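Local coordinates for hypothetical sugar kinase (Cytophaga hutchinsonii, PDB 3R8E), which probably phosphorylates a sugar at the expense of ATP, as a member of the ROK family with a ribonuclease H-like fold, at residues C130-E140 with A302-A313; L150-S158 with S187-N195. All blocks are in the same frame, centred on the assembly; numbering follows the deposited sequence.

Interaction 1. Residues C130-E140 with A302-A313; sequences CAALGEYYFGE and ATLENDAGLLGA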
loop_
_atom_site.group_PDB
_atom_site.type_symbol
_atom_site.label_atom_id
_atom_site.label_comp_id
_atom_site.label_asym_id
_atom_site.label_seq_id
_atom_site.Cartn_x
_atom_site.Cartn_y
_atom_site.Cartn_z
ATOM N N CYS A 130 -16.634 4.368 0.802
ATOM C CA CYS A 130 -17.744 5.213 1.267
ATOM C C CYS A 130 -17.685 5.361 2.772
ATOM O O CYS A 130 -17.830 6.468 3.269
ATOM C CB CYS A 130 -19.085 4.637 0.838
ATOM S SG CYS A 130 -19.507 4.983 -0.878
ATOM N N ALA A 131 -17.467 4.252 3.499
ATOM C CA ALA A 131 -17.406 4.273 4.969
ATOM C C ALA A 131 -16.310 5.234 5.463
ATOM O O ALA A 131 -16.566 5.995 6.391
ATOM C CB ALA A 131 -17.178 2.873 5.513
ATOM N N ALA A 132 -15.126 5.252 4.805
ATOM C CA ALA A 132 -14.059 6.201 5.164
ATOM C C ALA A 132 -14.530 7.634 4.918
ATOM O O ALA A 132 -14.333 8.496 5.772
ATOM C CB ALA A 132 -12.800 5.922 4.363
ATOM N N LEU A 133 -15.201 7.878 3.764
ATOM C CA LEU A 133 -15.728 9.204 3.432
ATOM C C LEU A 133 -16.811 9.633 4.448
ATOM O O LEU A 133 -16.879 10.812 4.806
ATOM C CB LEU A 133 -16.270 9.218 1.992
ATOM C CG LEU A 133 -16.578 10.589 1.384
ATOM C CD1 LEU A 133 -15.309 11.435 1.213
ATOM C CD2 LEU A 133 -17.278 10.439 0.053
ATOM N N GLY A 134 -17.594 8.669 4.943
ATOM C CA GLY A 134 -18.618 8.909 5.961
ATOM C C GLY A 134 -17.998 9.400 7.256
ATOM O O GLY A 134 -18.463 10.382 7.846
ATOM N N GLU A 135 -16.912 8.731 7.682
ATOM C CA GLU A 135 -16.158 9.090 8.885
ATOM C C GLU A 135 -15.516 10.457 8.708
ATOM O O GLU A 135 -15.531 11.257 9.636
ATOM C CB GLU A 135 -15.095 8.022 9.198
ATOM C CG GLU A 135 -15.651 6.792 9.908
ATOM C CD GLU A 135 -16.152 6.964 11.335
ATOM O OE1 GLU A 135 -15.829 7.987 11.980
ATOM O OE2 GLU A 135 -16.844 6.043 11.822
ATOM N N TYR A 136 -15.009 10.745 7.496
ATOM C CA TYR A 136 -14.372 12.015 7.164
ATOM C C TYR A 136 -15.355 13.190 7.274
ATOM O O TYR A 136 -14.971 14.255 7.751
ATOM C CB TYR A 136 -13.776 11.946 5.743
ATOM C CG TYR A 136 -13.135 13.239 5.278
ATOM C CD1 TYR A 136 -11.867 13.607 5.716
ATOM C CD2 TYR A 136 -13.800 14.096 4.405
ATOM C CE1 TYR A 136 -11.267 14.788 5.281
ATOM C CE2 TYR A 136 -13.219 15.288 3.978
ATOM C CZ TYR A 136 -11.953 15.635 4.425
ATOM O OH TYR A 136 -11.369 16.806 4.003
ATOM N N TYR A 137 -16.612 13.009 6.846
ATOM C CA TYR A 137 -17.558 14.125 6.904
ATOM C C TYR A 137 -18.353 14.208 8.194
ATOM O O TYR A 137 -18.751 15.316 8.574
ATOM C CB TYR A 137 -18.559 14.054 5.735
ATOM C CG TYR A 137 -17.980 14.410 4.382
ATOM C CD1 TYR A 137 -17.198 15.552 4.211
ATOM C CD2 TYR A 137 -18.280 13.653 3.254
ATOM C CE1 TYR A 137 -16.675 15.893 2.965
ATOM C CE2 TYR A 137 -17.772 13.991 2.000
ATOM C CZ TYR A 137 -16.967 15.110 1.860
ATOM O OH TYR A 137 -16.459 15.439 0.626
ATOM N N PHE A 138 -18.648 13.062 8.843
ATOM C CA PHE A 138 -19.580 13.086 9.973
ATOM C C PHE A 138 -19.110 12.431 11.279
ATOM O O PHE A 138 -19.805 12.572 12.291
ATOM C CB PHE A 138 -20.894 12.406 9.540
ATOM C CG PHE A 138 -21.477 12.885 8.228
ATOM C CD1 PHE A 138 -22.101 14.124 8.135
ATOM C CD2 PHE A 138 -21.402 12.095 7.086
ATOM C CE1 PHE A 138 -22.657 14.557 6.924
ATOM C CE2 PHE A 138 -21.953 12.530 5.875
ATOM C CZ PHE A 138 -22.573 13.759 5.801
ATOM N N GLY A 139 -17.972 11.745 11.261
ATOM C CA GLY A 139 -17.464 11.050 12.441
ATOM C C GLY A 139 -16.870 11.925 13.529
ATOM O O GLY A 139 -16.813 13.153 13.398
ATOM N N GLU A 140 -16.402 11.277 14.618
ATOM C CA GLU A 140 -15.774 11.949 15.760
ATOM C C GLU A 140 -14.367 12.475 15.421
ATOM O O GLU A 140 -13.782 13.203 16.220
ATOM C CB GLU A 140 -15.742 11.036 16.995
ATOM C CG GLU A 140 -17.062 11.026 17.756
ATOM C CD GLU A 140 -17.517 12.377 18.278
ATOM O OE1 GLU A 140 -16.934 12.859 19.275
ATOM O OE2 GLU A 140 -18.436 12.969 17.667
ATOM N N ALA A 302 -13.906 3.953 15.342
ATOM C CA ALA A 302 -14.842 4.507 14.359
ATOM C C ALA A 302 -16.211 4.521 15.027
ATOM O O ALA A 302 -16.706 3.460 15.411
ATOM C CB ALA A 302 -14.852 3.663 13.098
ATOM N N THR A 303 -16.774 5.711 15.267
ATOM C CA THR A 303 -18.019 5.833 16.042
ATOM C C THR A 303 -19.297 5.779 15.201
ATOM O O THR A 303 -20.373 5.605 15.777
ATOM C CB THR A 303 -18.011 7.115 16.883
ATOM O OG1 THR A 303 -18.091 8.254 16.022
ATOM C CG2 THR A 303 -16.787 7.212 17.805
ATOM N N LEU A 304 -19.202 5.908 13.863
ATOM C CA LEU A 304 -20.405 5.869 13.018
ATOM C C LEU A 304 -20.951 4.454 12.857
ATOM O O LEU A 304 -22.116 4.287 12.477
ATOM C CB LEU A 304 -20.150 6.492 11.646
ATOM C CG LEU A 304 -19.819 7.988 11.625
ATOM C CD1 LEU A 304 -19.591 8.436 10.226
ATOM C CD2 LEU A 304 -20.939 8.840 12.248
ATOM N N GLU A 305 -20.108 3.437 13.146
ATOM C CA GLU A 305 -20.429 2.009 13.078
ATOM C C GLU A 305 -20.966 1.645 11.678
ATOM O O GLU A 305 -20.384 2.098 10.687
ATOM C CB GLU A 305 -21.396 1.601 14.214
ATOM C CG GLU A 305 -20.758 1.675 15.593
ATOM C CD GLU A 305 -21.709 1.516 16.764
ATOM O OE1 GLU A 305 -22.345 0.443 16.877
ATOM O OE2 GLU A 305 -21.786 2.452 17.592
ATOM N N ASN A 306 -22.069 0.870 11.594
ATOM C CA ASN A 306 -22.672 0.400 10.338
ATOM C C ASN A 306 -23.340 1.513 9.493
ATOM O O ASN A 306 -23.779 1.229 8.378
ATOM C CB ASN A 306 -23.690 -0.703 10.625
ATOM C CG ASN A 306 -23.051 -2.035 10.916
ATOM O OD1 ASN A 306 -22.714 -2.356 12.060
ATOM N ND2 ASN A 306 -22.862 -2.838 9.881
ATOM N N ASP A 307 -23.406 2.759 9.995
ATOM C CA ASP A 307 -24.016 3.866 9.251
ATOM C C ASP A 307 -23.020 4.593 8.322
ATOM O O ASP A 307 -23.451 5.304 7.414
ATOM C CB ASP A 307 -24.645 4.873 10.221
ATOM C CG ASP A 307 -25.929 4.392 10.881
ATOM O OD1 ASP A 307 -26.703 3.660 10.219
ATOM O OD2 ASP A 307 -26.191 4.800 12.028
ATOM N N ALA A 308 -21.705 4.414 8.545
ATOM C CA ALA A 308 -20.650 5.090 7.784
ATOM C C ALA A 308 -20.778 4.909 6.262
ATOM O O ALA A 308 -20.591 5.882 5.533
ATOM C CB ALA A 308 -19.276 4.621 8.247
ATOM N N GLY A 309 -21.094 3.689 5.812
ATOM C CA GLY A 309 -21.245 3.362 4.394
ATOM C C GLY A 309 -22.322 4.169 3.697
ATOM O O GLY A 309 -22.081 4.740 2.629
ATOM N N LEU A 310 -23.511 4.244 4.320
ATOM C CA LEU A 310 -24.656 4.996 3.803
ATOM C C LEU A 310 -24.364 6.503 3.839
ATOM O O LEU A 310 -24.599 7.193 2.845
ATOM C CB LEU A 310 -25.917 4.660 4.610
ATOM C CG LEU A 310 -27.249 4.895 3.894
ATOM C CD1 LEU A 310 -28.242 3.807 4.229
ATOM C CD2 LEU A 310 -27.836 6.246 4.258
ATOM N N LEU A 311 -23.804 6.998 4.964
ATOM C CA LEU A 311 -23.446 8.412 5.119
ATOM C C LEU A 311 -22.419 8.832 4.063
ATOM O O LEU A 311 -22.571 9.893 3.457
ATOM C CB LEU A 311 -22.916 8.712 6.535
ATOM C CG LEU A 311 -23.944 8.661 7.675
ATOM C CD1 LEU A 311 -23.250 8.757 9.019
ATOM C CD2 LEU A 311 -24.970 9.775 7.561
ATOM N N GLY A 312 -21.425 7.973 3.819
ATOM C CA GLY A 312 -20.380 8.211 2.826
ATOM C C GLY A 312 -20.929 8.195 1.416
ATOM O O GLY A 312 -20.526 9.016 0.590
ATOM N N ALA A 313 -21.875 7.276 1.142
ATOM C CA ALA A 313 -22.539 7.174 -0.167
ATOM C C ALA A 313 -23.254 8.497 -0.471
ATOM O O ALA A 313 -23.040 9.071 -1.534
ATOM C CB ALA A 313 -23.509 6.002 -0.188
HETATM O O HOH W 1 -15.848 8.401 14.575
HETATM O O HOH W 2 -17.543 3.566 10.985
#
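The Phe138 ring meets Leu311 with its rim: CD2 lies 3.7 Å from Leu311 CB, while Leu311 O sits at the edge, near the ring plane. Tyr137 CB rests against one face, offset toward the rim. The other flat group, the Glu135 carboxylate, lies over Leu304, whose N-H reaches OE2 at 3.1 Å. That donor comes from the syn side, 24° out of the carboxylate plane. Glu135 CG lies beside its backbone N, and the chain bends at chi2 (-68°), which turns the carboxylate toward the loop before helix 308-318. Each oxygen also takes a water proton: OE1 from water 1, which accepts from Glu140 N and Thr303 N, and OE2 from water 2, which also donates to Glu305 O. An alanine at Glu135 would take away the acceptor of Leu304 N and would probably leave waters 1 and 2 each short of an acceptor. Segments 130-138 and 308-313 cross at 79°, consistent with the pair of crossing helices that link the two lobes in kinases of the ribonuclease H-like fold. Small residues permit an axis separation of 6.5 Å: a CB on Gly312 would clash with Cys130 O, and one on Gly134 with Ala308 O. Gly312 CA instead points a C-H at Cys130 O, 3.1 Å away. Beside this crossing, Ala131 CB touches Ala308 CB at 3.9 Å, and Leu304 CD1 presses on Gly134 O.

Interaction 2. Residues L150-S158 with S187-N195; sequences LALGTGVGS and SLENQVGIN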
loop_
_atom_site.group_PDB
_atom_site.type_symbol
_atom_site.label_atom_id
_atom_site.label_comp_id
_atom_site.label_asym_id
_atom_site.label_seq_id
_atom_site.Cartn_x
_atom_site.Cartn_y
_atom_site.Cartn_z
ATOM N N LEU A 150 -10.441 0.826 9.091
ATOM C CA LEU A 150 -10.511 -0.626 8.983
ATOM C C LEU A 150 -11.829 -1.083 9.565
ATOM O O LEU A 150 -12.052 -0.915 10.769
ATOM C CB LEU A 150 -9.361 -1.345 9.717
ATOM C CG LEU A 150 -7.978 -1.367 9.136
ATOM C CD1 LEU A 150 -7.094 -2.257 9.999
ATOM C CD2 LEU A 150 -7.977 -1.932 7.726
ATOM N N ALA A 151 -12.715 -1.626 8.721
ATOM C CA ALA A 151 -14.003 -2.152 9.163
ATOM C C ALA A 151 -13.850 -3.657 9.360
ATOM O O ALA A 151 -13.758 -4.412 8.390
ATOM C CB ALA A 151 -15.092 -1.821 8.156
ATOM N N LEU A 152 -13.726 -4.072 10.630
ATOM C CA LEU A 152 -13.468 -5.453 11.016
ATOM C C LEU A 152 -14.774 -6.198 11.314
ATOM O O LEU A 152 -15.262 -6.200 12.447
ATOM C CB LEU A 152 -12.500 -5.500 12.220
ATOM C CG LEU A 152 -11.154 -4.768 12.024
ATOM C CD1 LEU A 152 -10.605 -4.271 13.343
ATOM C CD2 LEU A 152 -10.135 -5.638 11.307
ATOM N N GLY A 153 -15.314 -6.825 10.274
ATOM C CA GLY A 153 -16.547 -7.603 10.343
ATOM C C GLY A 153 -16.337 -9.007 9.827
ATOM O O GLY A 153 -15.270 -9.590 10.045
ATOM N N THR A 154 -17.365 -9.572 9.149
ATOM C CA THR A 154 -17.287 -10.910 8.543
ATOM C C THR A 154 -16.145 -10.877 7.516
ATOM O O THR A 154 -15.332 -11.801 7.449
ATOM C CB THR A 154 -18.646 -11.330 7.958
ATOM O OG1 THR A 154 -19.054 -10.373 6.983
ATOM C CG2 THR A 154 -19.720 -11.461 9.026
ATOM N N GLY A 155 -16.062 -9.761 6.799
ATOM C CA GLY A 155 -14.983 -9.434 5.881
ATOM C C GLY A 155 -14.246 -8.221 6.424
ATOM O O GLY A 155 -14.774 -7.509 7.287
ATOM N N VAL A 156 -13.012 -7.999 5.966
ATOM C CA VAL A 156 -12.231 -6.839 6.386
ATOM C C VAL A 156 -12.280 -5.833 5.248
ATOM O O VAL A 156 -11.791 -6.105 4.151
ATOM C CB VAL A 156 -10.778 -7.178 6.830
ATOM C CG1 VAL A 156 -9.979 -5.906 7.132
ATOM C CG2 VAL A 156 -10.785 -8.093 8.048
ATOM N N GLY A 157 -12.932 -4.712 5.512
ATOM C CA GLY A 157 -13.060 -3.630 4.551
ATOM C C GLY A 157 -12.183 -2.471 4.971
ATOM O O GLY A 157 -11.895 -2.310 6.164
ATOM N N SER A 158 -11.735 -1.668 3.998
ATOM C CA SER A 158 -10.908 -0.506 4.301
ATOM C C SER A 158 -11.131 0.608 3.308
ATOM O O SER A 158 -11.418 0.356 2.140
ATOM C CB SER A 158 -9.427 -0.873 4.339
ATOM O OG SER A 158 -9.027 -1.498 3.133
ATOM N N SER A 187 -4.971 -15.062 4.113
ATOM C CA SER A 187 -5.357 -13.656 3.968
ATOM C C SER A 187 -5.772 -13.054 5.315
ATOM O O SER A 187 -6.166 -13.788 6.224
ATOM C CB SER A 187 -6.477 -13.493 2.945
ATOM O OG SER A 187 -7.747 -13.819 3.483
ATOM N N LEU A 188 -5.692 -11.716 5.434
ATOM C CA LEU A 188 -6.052 -11.002 6.662
ATOM C C LEU A 188 -7.493 -11.313 7.097
ATOM O O LEU A 188 -7.697 -11.691 8.257
ATOM C CB LEU A 188 -5.841 -9.490 6.487
ATOM C CG LEU A 188 -6.283 -8.554 7.628
ATOM C CD1 LEU A 188 -5.514 -8.834 8.943
ATOM C CD2 LEU A 188 -6.099 -7.108 7.221
ATOM N N GLU A 189 -8.475 -11.219 6.175
ATOM C CA GLU A 189 -9.862 -11.489 6.569
ATOM C C GLU A 189 -10.122 -12.977 6.857
ATOM O O GLU A 189 -11.039 -13.269 7.622
ATOM C CB GLU A 189 -10.901 -10.907 5.601
ATOM C CG GLU A 189 -10.987 -11.482 4.203
ATOM C CD GLU A 189 -12.163 -10.903 3.434
ATOM O OE1 GLU A 189 -12.434 -9.687 3.577
ATOM O OE2 GLU A 189 -12.829 -11.670 2.704
ATOM N N ASN A 190 -9.279 -13.905 6.349
ATOM C CA ASN A 190 -9.450 -15.320 6.680
ATOM C C ASN A 190 -8.806 -15.638 8.047
ATOM O O ASN A 190 -8.936 -16.759 8.546
ATOM C CB ASN A 190 -8.914 -16.224 5.571
ATOM C CG ASN A 190 -9.811 -16.259 4.353
ATOM O OD1 ASN A 190 -11.021 -15.994 4.422
ATOM N ND2 ASN A 190 -9.241 -16.600 3.206
ATOM N N GLN A 191 -8.152 -14.630 8.668
ATOM C CA GLN A 191 -7.540 -14.758 9.991
ATOM C C GLN A 191 -8.339 -13.990 11.051
ATOM O O GLN A 191 -8.502 -14.495 12.162
ATOM C CB GLN A 191 -6.083 -14.257 9.983
ATOM C CG GLN A 191 -5.111 -15.107 9.163
ATOM C CD GLN A 191 -4.636 -16.321 9.915
ATOM O OE1 GLN A 191 -3.754 -16.244 10.775
ATOM N NE2 GLN A 191 -5.201 -17.473 9.595
ATOM N N VAL A 192 -8.826 -12.772 10.721
ATOM C CA VAL A 192 -9.510 -11.928 11.711
ATOM C C VAL A 192 -11.011 -11.691 11.423
ATOM O O VAL A 192 -11.674 -11.092 12.271
ATOM C CB VAL A 192 -8.783 -10.573 11.961
ATOM C CG1 VAL A 192 -7.348 -10.791 12.437
ATOM C CG2 VAL A 192 -8.823 -9.670 10.735
ATOM N N GLY A 193 -11.530 -12.170 10.286
ATOM C CA GLY A 193 -12.956 -12.075 9.967
ATOM C C GLY A 193 -13.774 -12.781 11.042
ATOM O O GLY A 193 -13.301 -13.768 11.604
ATOM N N ILE A 194 -14.970 -12.253 11.370
ATOM C CA ILE A 194 -15.855 -12.723 12.456
ATOM C C ILE A 194 -15.968 -14.268 12.519
ATOM O O ILE A 194 -15.726 -14.830 13.589
ATOM C CB ILE A 194 -17.258 -12.036 12.413
ATOM C CG1 ILE A 194 -17.149 -10.553 12.862
ATOM C CG2 ILE A 194 -18.298 -12.783 13.269
ATOM C CD1 ILE A 194 -18.459 -9.686 12.719
ATOM N N ASN A 195 -16.298 -14.944 11.400
ATOM C CA ASN A 195 -16.457 -16.410 11.385
ATOM C C ASN A 195 -15.143 -17.131 11.701
ATOM O O ASN A 195 -15.161 -18.180 12.345
ATOM C CB ASN A 195 -17.012 -16.900 10.042
ATOM C CG ASN A 195 -18.331 -16.281 9.625
ATOM O OD1 ASN A 195 -18.541 -15.957 8.452
ATOM N ND2 ASN A 195 -19.249 -16.097 10.563
HETATM O O HOH W 3 -12.723 -8.662 10.973
HETATM O O HOH W 4 -15.500 -14.192 8.691
HETATM O O HOH W 5 -13.073 -7.504 2.182
#
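The hairpin turn between strands 147-152 and 156-162 carries a glycine-rich Gly-Thr-Gly-Val-Gly sequence, consistent with the second phosphate loop of ROK and related sugar kinases, and here it is seated on the short helix 189-192 and the start of helix 194-207. Ile194 N donates to Gly153 O at 3.0 Å, approaching from above the carbonyl plane, 42° out of it. This N-H belongs to the first turn of helix 194-207, where helical geometry supplies no acceptor, and the hairpin provides one. The next amide, Asn195 N, is linked to Thr154 O through water 4. Gly193, at the N-cap position, brings its CA within 3.4 Å of Gly153 O, and a CB there would collide with Thr154 O. Ile194 lays CG1 and CD1 along the Gly153 backbone, CG1 standing 3.5 Å from Gly153 C.

On the returning strand, Val156 N donates to Glu189 OE1 at 3.0 Å, reaching it from above the carboxylate plane. A chi1 of 67° places Glu189 CG between its backbone N and carbonyl carbon, and the extended chain beyond it runs antiparallel to the Val156 side chain, bringing the carboxylate to the strand amide. Next to this bond, Val156 CG2 touches both Glu189 CB and Val192 CG2, each 3.7 Å away, while CG1 meets Leu188 CD2 at 4.1 Å. Ile247 and Ile248 of helix 235-259 touch Val192 as well, and Glu189 leans on His179.

Backbone groups of the turn thus serve as donor at one end and acceptor at the other, which should hold this glycine-rich hairpin in a defined shape against helix 189-192 and the first turn of helix 194-207.

Overall arrangement
Strand 147-152 joins the two contacts. It follows helix 127-138 in the chain, and its Leu149 is touched by Ala131 and Glu135 of interaction 1, whereas its final residues lead into the hairpin of interaction 2. The contact centres lie 18 Å apart and the nearest atoms about 6 Å apart, without touching. In sequence, interaction 2 is nested inside the loop that interaction 1 closes. One contact therefore packs two crossing helices, of which helix 308-318 reaches back to strand 30-36 of the other sheet; the other secures a turn probably directed at nucleotide phosphates, as in related kinases.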